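Local coordinates for protein molybdopterin adenylyltransferase (Pyrococcus furiosus, PDB 4LHB) that catalyses the ATP-dependent adenylation of molybdopterin, releasing diphosphate, in the biosynthesis of the molybdenum cofactor, at residues 33-38 against 63-68; 117-122 against 142-147. All coordinates share one frame; numbering follows the deposited sequence.

Contact 1 of 2, residues 33-38 against 63-68; sequences FGVITV and GEHVYY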
ATOM      1  N   PHE C  33      -0.454  17.312  26.235  1.00 37.69           N
ATOM      2  CA  PHE C  33      -1.468  16.713  25.370  1.00 36.57           C
ATOM      3  C   PHE C  33      -2.582  17.601  24.810  1.00 36.35           C
ATOM      4  O   PHE C  33      -2.912  18.670  25.357  1.00 37.29           O
ATOM      5  CB  PHE C  33      -2.090  15.518  26.036  1.00 35.16           C
ATOM      6  CG  PHE C  33      -3.101  15.856  27.048  1.00 36.08           C
ATOM      7  CD1 PHE C  33      -4.458  15.741  26.762  1.00 37.94           C
ATOM      8  CD2 PHE C  33      -2.716  16.267  28.319  1.00 37.12           C
ATOM      9  CE1 PHE C  33      -5.419  16.024  27.727  1.00 37.65           C
ATOM     10  CE2 PHE C  33      -3.673  16.560  29.285  1.00 37.45           C
ATOM     11  CZ  PHE C  33      -5.031  16.433  28.992  1.00 37.68           C
ATOM     12  N   GLY C  34      -3.125  17.119  23.684  1.00 34.09           N
ATOM     13  CA  GLY C  34      -4.217  17.756  22.968  1.00 33.62           C
ATOM     14  C   GLY C  34      -5.368  16.789  22.841  1.00 33.03           C
ATOM     15  O   GLY C  34      -5.187  15.572  22.888  1.00 28.60           O
ATOM     16  N   VAL C  35      -6.563  17.341  22.699  1.00 32.50           N
ATOM     17  CA  VAL C  35      -7.762  16.550  22.500  1.00 30.87           C
ATOM     18  C   VAL C  35      -8.520  17.158  21.320  1.00 35.38           C
ATOM     19  O   VAL C  35      -8.629  18.414  21.180  1.00 34.29           O
ATOM     20  CB  VAL C  35      -8.617  16.619  23.758  1.00 30.94           C
ATOM     21  CG1 VAL C  35      -9.847  15.749  23.675  1.00 29.35           C
ATOM     22  CG2 VAL C  35      -7.784  16.217  24.949  1.00 32.79           C
ATOM     23  N   ILE C  36      -9.024  16.287  20.446  1.00 36.22           N
ATOM     24  CA  ILE C  36      -9.841  16.719  19.300  1.00 32.08           C
ATOM     25  C   ILE C  36     -11.089  15.850  19.246  1.00 32.23           C
ATOM     26  O   ILE C  36     -11.003  14.637  19.104  1.00 32.83           O
ATOM     27  CB  ILE C  36      -9.056  16.625  17.992  1.00 28.58           C
ATOM     28  CG1 ILE C  36      -7.831  17.549  18.044  1.00 28.57           C
ATOM     29  CG2 ILE C  36      -9.951  16.995  16.825  1.00 29.25           C
ATOM     30  CD1 ILE C  36      -6.668  17.237  17.078  1.00 25.92           C
ATOM     31  N   THR C  37     -12.263  16.436  19.393  1.00 33.45           N
ATOM     32  CA  THR C  37     -13.459  15.610  19.235  1.00 35.86           C
ATOM     33  C   THR C  37     -13.964  15.874  17.811  1.00 31.99           C
ATOM     34  O   THR C  37     -14.052  17.015  17.390  1.00 32.62           O
ATOM     35  CB  THR C  37     -14.528  15.850  20.349  1.00 37.60           C
ATOM     36  OG1 THR C  37     -15.454  16.838  19.934  1.00 45.81           O
ATOM     37  CG2 THR C  37     -13.905  16.312  21.613  1.00 35.36           C
ATOM     38  N   VAL C  38     -14.195  14.829  17.039  1.00 31.55           N
ATOM     39  CA  VAL C  38     -14.676  15.030  15.683  1.00 32.90           C
ATOM     40  C   VAL C  38     -16.162  14.614  15.555  1.00 35.92           C
ATOM     41  O   VAL C  38     -16.535  13.433  15.761  1.00 31.93           O
ATOM     42  CB  VAL C  38     -13.719  14.416  14.612  1.00 34.53           C
ATOM     43  CG1 VAL C  38     -12.321  14.129  15.196  1.00 30.22           C
ATOM     44  CG2 VAL C  38     -14.302  13.204  13.937  1.00 32.71           C
ATOM     45  N   GLY C  63      -0.707  14.571  32.407  1.00 33.85           N
ATOM     46  CA  GLY C  63       0.081  15.534  31.588  1.00 29.37           C
ATOM     47  C   GLY C  63      -0.558  16.906  31.519  1.00 27.64           C
ATOM     48  O   GLY C  63      -1.638  17.072  31.970  1.00 28.51           O
ATOM     49  N   GLU C  64       0.106  17.879  30.928  1.00 29.67           N
ATOM     50  CA  GLU C  64      -0.376  19.239  30.865  1.00 34.74           C
ATOM     51  C   GLU C  64      -1.282  19.395  29.600  1.00 38.83           C
ATOM     52  O   GLU C  64      -0.848  19.164  28.464  1.00 36.55           O
ATOM     53  CB  GLU C  64       0.857  20.170  30.815  1.00 39.90           C
ATOM     54  CG  GLU C  64       0.578  21.636  30.408  1.00 47.04           C
ATOM     55  CD  GLU C  64       1.849  22.497  30.164  1.00 53.87           C
ATOM     56  OE1 GLU C  64       2.992  21.954  30.067  1.00 59.72           O
ATOM     57  OE2 GLU C  64       1.705  23.744  30.056  1.00 52.94           O
ATOM     58  N   HIS C  65      -2.535  19.765  29.787  1.00 38.75           N
ATOM     59  CA  HIS C  65      -3.481  19.954  28.666  1.00 37.15           C
ATOM     60  C   HIS C  65      -3.127  21.173  27.932  1.00 36.28           C
ATOM     61  O   HIS C  65      -3.150  22.215  28.529  1.00 37.71           O
ATOM     62  CB  HIS C  65      -4.867  20.131  29.238  1.00 39.46           C
ATOM     63  CG  HIS C  65      -5.934  20.466  28.225  1.00 47.18           C
ATOM     64  ND1 HIS C  65      -5.935  19.970  26.959  1.00 52.44           N
ATOM     65  CD2 HIS C  65      -7.088  21.224  28.348  1.00 44.22           C
ATOM     66  CE1 HIS C  65      -7.028  20.405  26.323  1.00 47.22           C
ATOM     67  NE2 HIS C  65      -7.727  21.168  27.172  1.00 49.61           N
ATOM     68  N   VAL C  66      -2.787  21.090  26.643  1.00 36.68           N
ATOM     69  CA  VAL C  66      -2.399  22.300  25.886  1.00 34.52           C
ATOM     70  C   VAL C  66      -3.309  22.684  24.710  1.00 32.62           C
ATOM     71  O   VAL C  66      -3.063  23.683  24.053  1.00 31.75           O
ATOM     72  CB  VAL C  66      -0.952  22.185  25.351  1.00 37.52           C
ATOM     73  CG1 VAL C  66       0.008  22.002  26.511  1.00 35.72           C
ATOM     74  CG2 VAL C  66      -0.818  21.039  24.335  1.00 37.75           C
ATOM     75  N   TYR C  67      -4.348  21.909  24.427  1.00 33.46           N
ATOM     76  CA  TYR C  67      -5.160  22.127  23.210  1.00 33.25           C
ATOM     77  C   TYR C  67      -6.430  21.336  23.223  1.00 31.24           C
ATOM     78  O   TYR C  67      -6.418  20.157  23.532  1.00 32.09           O
ATOM     79  CB  TYR C  67      -4.378  21.720  21.960  1.00 32.75           C
ATOM     80  CG  TYR C  67      -5.047  22.066  20.652  1.00 33.75           C
ATOM     81  CD1 TYR C  67      -4.701  23.215  19.975  1.00 35.27           C
ATOM     82  CD2 TYR C  67      -6.035  21.237  20.077  1.00 31.54           C
ATOM     83  CE1 TYR C  67      -5.301  23.543  18.769  1.00 33.49           C
ATOM     84  CE2 TYR C  67      -6.643  21.568  18.895  1.00 30.19           C
ATOM     85  CZ  TYR C  67      -6.263  22.726  18.237  1.00 33.29           C
ATOM     86  OH  TYR C  67      -6.817  23.084  17.010  1.00 35.00           O
ATOM     87  N   TYR C  68      -7.514  21.994  22.837  1.00 35.18           N
ATOM     88  CA  TYR C  68      -8.835  21.362  22.630  1.00 39.42           C
ATOM     89  C   TYR C  68      -9.618  22.046  21.464  1.00 43.27           C
ATOM     90  O   TYR C  68      -9.539  23.269  21.290  1.00 45.06           O
ATOM     91  CB  TYR C  68      -9.631  21.395  23.905  1.00 38.49           C
ATOM     92  CG  TYR C  68     -11.054  20.985  23.768  1.00 40.88           C
ATOM     93  CD1 TYR C  68     -11.395  19.733  23.335  1.00 40.52           C
ATOM     94  CD2 TYR C  68     -12.077  21.858  24.121  1.00 48.86           C
ATOM     95  CE1 TYR C  68     -12.723  19.343  23.233  1.00 43.31           C
ATOM     96  CE2 TYR C  68     -13.406  21.497  24.010  1.00 47.75           C
ATOM     97  CZ  TYR C  68     -13.731  20.241  23.565  1.00 45.18           C
ATOM     98  OH  TYR C  68     -15.055  19.894  23.504  1.00 42.16           O
TER

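Contact 2 of 2, residues 117-122 against 142-147; sequences KELSFG and ATAGII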
ATOM      1  N   LYS C 117       5.246   4.571  12.900  1.00 26.75           N
ATOM      2  CA  LYS C 117       5.155   3.248  13.522  1.00 29.16           C
ATOM      3  C   LYS C 117       3.733   3.092  14.016  1.00 30.79           C
ATOM      4  O   LYS C 117       3.179   4.038  14.559  1.00 31.95           O
ATOM      5  CB  LYS C 117       6.150   3.122  14.705  1.00 31.04           C
ATOM      6  CG  LYS C 117       7.063   1.879  14.623  1.00 32.87           C
ATOM      7  CD  LYS C 117       8.506   2.244  14.332  1.00 34.19           C
ATOM      8  CE  LYS C 117       9.305   1.212  13.565  1.00 34.81           C
ATOM      9  NZ  LYS C 117       9.593  -0.115  14.150  1.00 33.35           N
ATOM     10  N   GLU C 118       3.101   1.952  13.775  1.00 32.15           N
ATOM     11  CA  GLU C 118       1.742   1.757  14.247  1.00 38.26           C
ATOM     12  C   GLU C 118       1.712   0.857  15.494  1.00 34.47           C
ATOM     13  O   GLU C 118       2.491  -0.036  15.594  1.00 30.50           O
ATOM     14  CB  GLU C 118       0.843   1.154  13.157  1.00 45.23           C
ATOM     15  CG  GLU C 118      -0.629   1.578  13.335  1.00 53.97           C
ATOM     16  CD  GLU C 118      -1.669   0.588  12.793  1.00 67.22           C
ATOM     17  OE1 GLU C 118      -1.268  -0.448  12.176  1.00 68.79           O
ATOM     18  OE2 GLU C 118      -2.902   0.859  13.012  1.00 69.03           O
ATOM     19  N   LEU C 119       0.806   1.111  16.436  1.00 33.32           N
ATOM     20  CA  LEU C 119       0.782   0.358  17.688  1.00 32.66           C
ATOM     21  C   LEU C 119      -0.283  -0.688  17.548  1.00 33.26           C
ATOM     22  O   LEU C 119      -1.069  -0.610  16.632  1.00 40.38           O
ATOM     23  CB  LEU C 119       0.546   1.273  18.896  1.00 28.78           C
ATOM     24  CG  LEU C 119       1.602   2.380  19.100  1.00 30.79           C
ATOM     25  CD1 LEU C 119       1.370   3.354  20.278  1.00 28.55           C
ATOM     26  CD2 LEU C 119       2.987   1.786  19.173  1.00 28.23           C
ATOM     27  N   SER C 120      -0.296  -1.678  18.437  1.00 34.16           N
ATOM     28  CA  SER C 120      -1.373  -2.702  18.495  1.00 33.61           C
ATOM     29  C   SER C 120      -2.518  -2.235  19.414  1.00 33.32           C
ATOM     30  O   SER C 120      -3.195  -3.042  20.064  1.00 36.36           O
ATOM     31  CB  SER C 120      -0.835  -4.003  19.059  1.00 33.60           C
ATOM     32  OG  SER C 120       0.495  -4.236  18.634  1.00 41.68           O
ATOM     33  N   PHE C 121      -2.723  -0.930  19.484  1.00 31.36           N
ATOM     34  CA  PHE C 121      -3.720  -0.368  20.361  1.00 30.46           C
ATOM     35  C   PHE C 121      -5.144  -0.823  20.082  1.00 30.92           C
ATOM     36  O   PHE C 121      -5.935  -0.986  21.005  1.00 29.90           O
ATOM     37  CB  PHE C 121      -3.625   1.138  20.306  1.00 31.16           C
ATOM     38  CG  PHE C 121      -4.616   1.815  21.157  1.00 32.02           C
ATOM     39  CD1 PHE C 121      -4.268   2.234  22.426  1.00 32.10           C
ATOM     40  CD2 PHE C 121      -5.899   2.026  20.693  1.00 32.49           C
ATOM     41  CE1 PHE C 121      -5.205   2.855  23.247  1.00 36.16           C
ATOM     42  CE2 PHE C 121      -6.844   2.652  21.493  1.00 35.75           C
ATOM     43  CZ  PHE C 121      -6.499   3.066  22.784  1.00 36.68           C
ATOM     44  N   GLY C 122      -5.482  -1.039  18.815  1.00 32.59           N
ATOM     45  CA  GLY C 122      -6.861  -1.369  18.464  1.00 30.40           C
ATOM     46  C   GLY C 122      -7.201  -2.726  18.962  1.00 31.64           C
ATOM     47  O   GLY C 122      -8.318  -2.971  19.421  1.00 33.84           O
ATOM     48  N   ALA C 142     -10.251   1.726  16.281  1.00 36.96           N
ATOM     49  CA  ALA C 142      -9.485   2.647  17.104  1.00 35.18           C
ATOM     50  C   ALA C 142      -8.093   2.324  16.755  1.00 34.04           C
ATOM     51  O   ALA C 142      -7.795   1.195  16.394  1.00 30.63           O
ATOM     52  CB  ALA C 142      -9.686   2.374  18.574  1.00 36.38           C
ATOM     53  N   THR C 143      -7.225   3.306  16.855  1.00 35.56           N
ATOM     54  CA  THR C 143      -5.858   3.109  16.402  1.00 33.82           C
ATOM     55  C   THR C 143      -4.960   4.016  17.181  1.00 28.28           C
ATOM     56  O   THR C 143      -5.429   4.977  17.792  1.00 26.48           O
ATOM     57  CB  THR C 143      -5.732   3.429  14.893  1.00 35.53           C
ATOM     58  OG1 THR C 143      -4.455   2.975  14.424  1.00 43.06           O
ATOM     59  CG2 THR C 143      -5.883   4.945  14.616  1.00 31.47           C
ATOM     60  N   ALA C 144      -3.666   3.739  17.122  1.00 25.64           N
ATOM     61  CA  ALA C 144      -2.665   4.625  17.721  1.00 23.55           C
ATOM     62  C   ALA C 144      -1.358   4.456  16.967  1.00 22.51           C
ATOM     63  O   ALA C 144      -1.068   3.374  16.457  1.00 25.25           O
ATOM     64  CB  ALA C 144      -2.512   4.309  19.210  1.00 22.32           C
ATOM     65  N   GLY C 145      -0.563   5.503  16.872  1.00 21.67           N
ATOM     66  CA  GLY C 145       0.699   5.379  16.212  1.00 21.79           C
ATOM     67  C   GLY C 145       1.564   6.556  16.538  1.00 24.05           C
ATOM     68  O   GLY C 145       1.087   7.499  17.198  1.00 25.30           O
ATOM     69  N   ILE C 146       2.784   6.539  15.990  1.00 24.09           N
ATOM     70  CA  ILE C 146       3.791   7.549  16.221  1.00 24.76           C
ATOM     71  C   ILE C 146       4.091   8.295  14.954  1.00 26.83           C
ATOM     72  O   ILE C 146       4.429   7.688  13.943  1.00 26.41           O
ATOM     73  CB  ILE C 146       5.124   6.893  16.666  1.00 26.49           C
ATOM     74  CG1 ILE C 146       4.898   6.190  17.998  1.00 30.78           C
ATOM     75  CG2 ILE C 146       6.210   7.928  16.873  1.00 25.92           C
ATOM     76  CD1 ILE C 146       4.279   4.839  17.787  1.00 37.22           C
ATOM     77  N   ILE C 147       4.031   9.618  15.022  1.00 28.12           N
ATOM     78  CA  ILE C 147       4.556  10.461  13.984  1.00 28.42           C
ATOM     79  C   ILE C 147       5.912  10.976  14.491  1.00 30.13           C
ATOM     80  O   ILE C 147       5.981  11.513  15.568  1.00 33.72           O
ATOM     81  CB  ILE C 147       3.615  11.681  13.755  1.00 29.05           C
ATOM     82  CG1 ILE C 147       2.157  11.254  13.517  1.00 28.66           C
ATOM     83  CG2 ILE C 147       4.120  12.590  12.628  1.00 24.81           C
ATOM     84  CD1 ILE C 147       1.143  12.393  13.359  1.00 25.36           C
TER

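Contact 1 of 2, residues 33-38 against 63-68
Phe-33 and His-65 pair near the N-terminal ends of two neighbouring parallel strands, the two ends of a beta-alpha-beta crossover whose connection includes helix 51-60. The backbone does the first part of the joining: Phe-33 N donates to Glu-64 O at 2.9 Å, and Val-66 N donates to Phe-33 O at 2.7 Å, nearly straight at 176°. Phe-33 CG is held between its own backbone N and carbonyl carbon (chi1 79°), which swings the ring across to the partner strand. There His-65 CA sits over one ring face, a CH-pi contact 3.9 Å from the centroid of the Phe-33 ring, while Gly-63 O meets the ring edge, 3.4 Å from Phe-33 CE2. The imidazole lies obliquely to the phenyl ring.

Beyond this point the register slips by one residue. From the pair Phe-33 with His-65 to the pair Val-35 with Tyr-68, one strand advances two residues and the other three; the backbone of Val-66 turns (psi -2°) in a manner consistent with a beta bulge. A bond from Val-35 N to Tyr-67 O follows, though the position of that oxygen is less certain. In this alpha/beta fold the paired strands have helices on both faces. Phe-33, Val-35 and His-65 meet helix 51-60, whereas Ile-36 and Tyr-67 meet helix 75-87. On the latter side Ile-36 CG1 approaches Tyr-67 CE2 at 4.3 Å, and the Tyr-67 hydroxyl is hydrogen-bonded to Glu-84. Tyr-68 lies on the other face, with Val-35 CB 4.2 Å from its CD1. Farther along the same ring, Thr-37 CG2 comes in at the edge, 3.6 Å from Tyr-68 CE1. Asp-49 hydrogen-bonds the Tyr-68 hydroxyl and, weakly, Thr-37 OG1, tying the two strands together through a third residue.

Contact 2 of 2, residues 117-122 against 142-147
The side chains of Leu-119 and Ile-146 cross at about a right angle where the short strand 117-118 forms the outermost antiparallel strand of the sheet within this chain. Ile-146 bends at chi2 (82°), bringing CD1 back within 3.6 Å of Leu-119 CD2 and 3.5 Å of Lys-117 O. Behind them, Ile-146 N donates to Lys-117 O and Leu-119 N to Ala-144 O, each at 2.9 Å. An alanine in place of Leu-119 would keep the backbone bond but would probably leave Ile-146 CD1 and Ala-144 CB without their leucine neighbour, opening a gap beneath Ile-101 of a second subunit. Phe-121 leads into helix 121-133, its CG trans to the backbone N (chi1 179°), laying the ring along 142-144: Phe-121 CB touches Ala-144 CB at 3.5 Å, and Ala-142 CB lies at the ring edge, 4.1 Å from CE2. On the face away from these apolar groups, the extended Glu-118 chain receives a weak bond from Thr-143 OG1 to OE2, 3.0 Å long. Backbone bonds and aliphatic contacts thus join the two segments, whereas the Lys-117 amine reaches out to Glu-109 and Gly-100 of the second subunit.

Contacts 1 and 2 belong to one mixed sheet, on opposite sides of the chain's centre, their centres about 18 Å apart and their nearest atoms about 10 Å. Each involves one of the sheet's outermost strands within the chain, 64-71 for contact 1 and 117-118 for contact 2. The first is parallel and partly buried, rich in aromatic rings, the two tyrosine hydroxyls reaching acids of the same chain. The second is antiparallel and buried, built mainly from aliphatic groups with one phenylalanine ring and a weak Glu-118 to Thr-143 bond. No other subunit touches 33-38 or 63-68, consistent with a role within the monomer, whereas 117-122 also packs against a second subunit of the homohexamer.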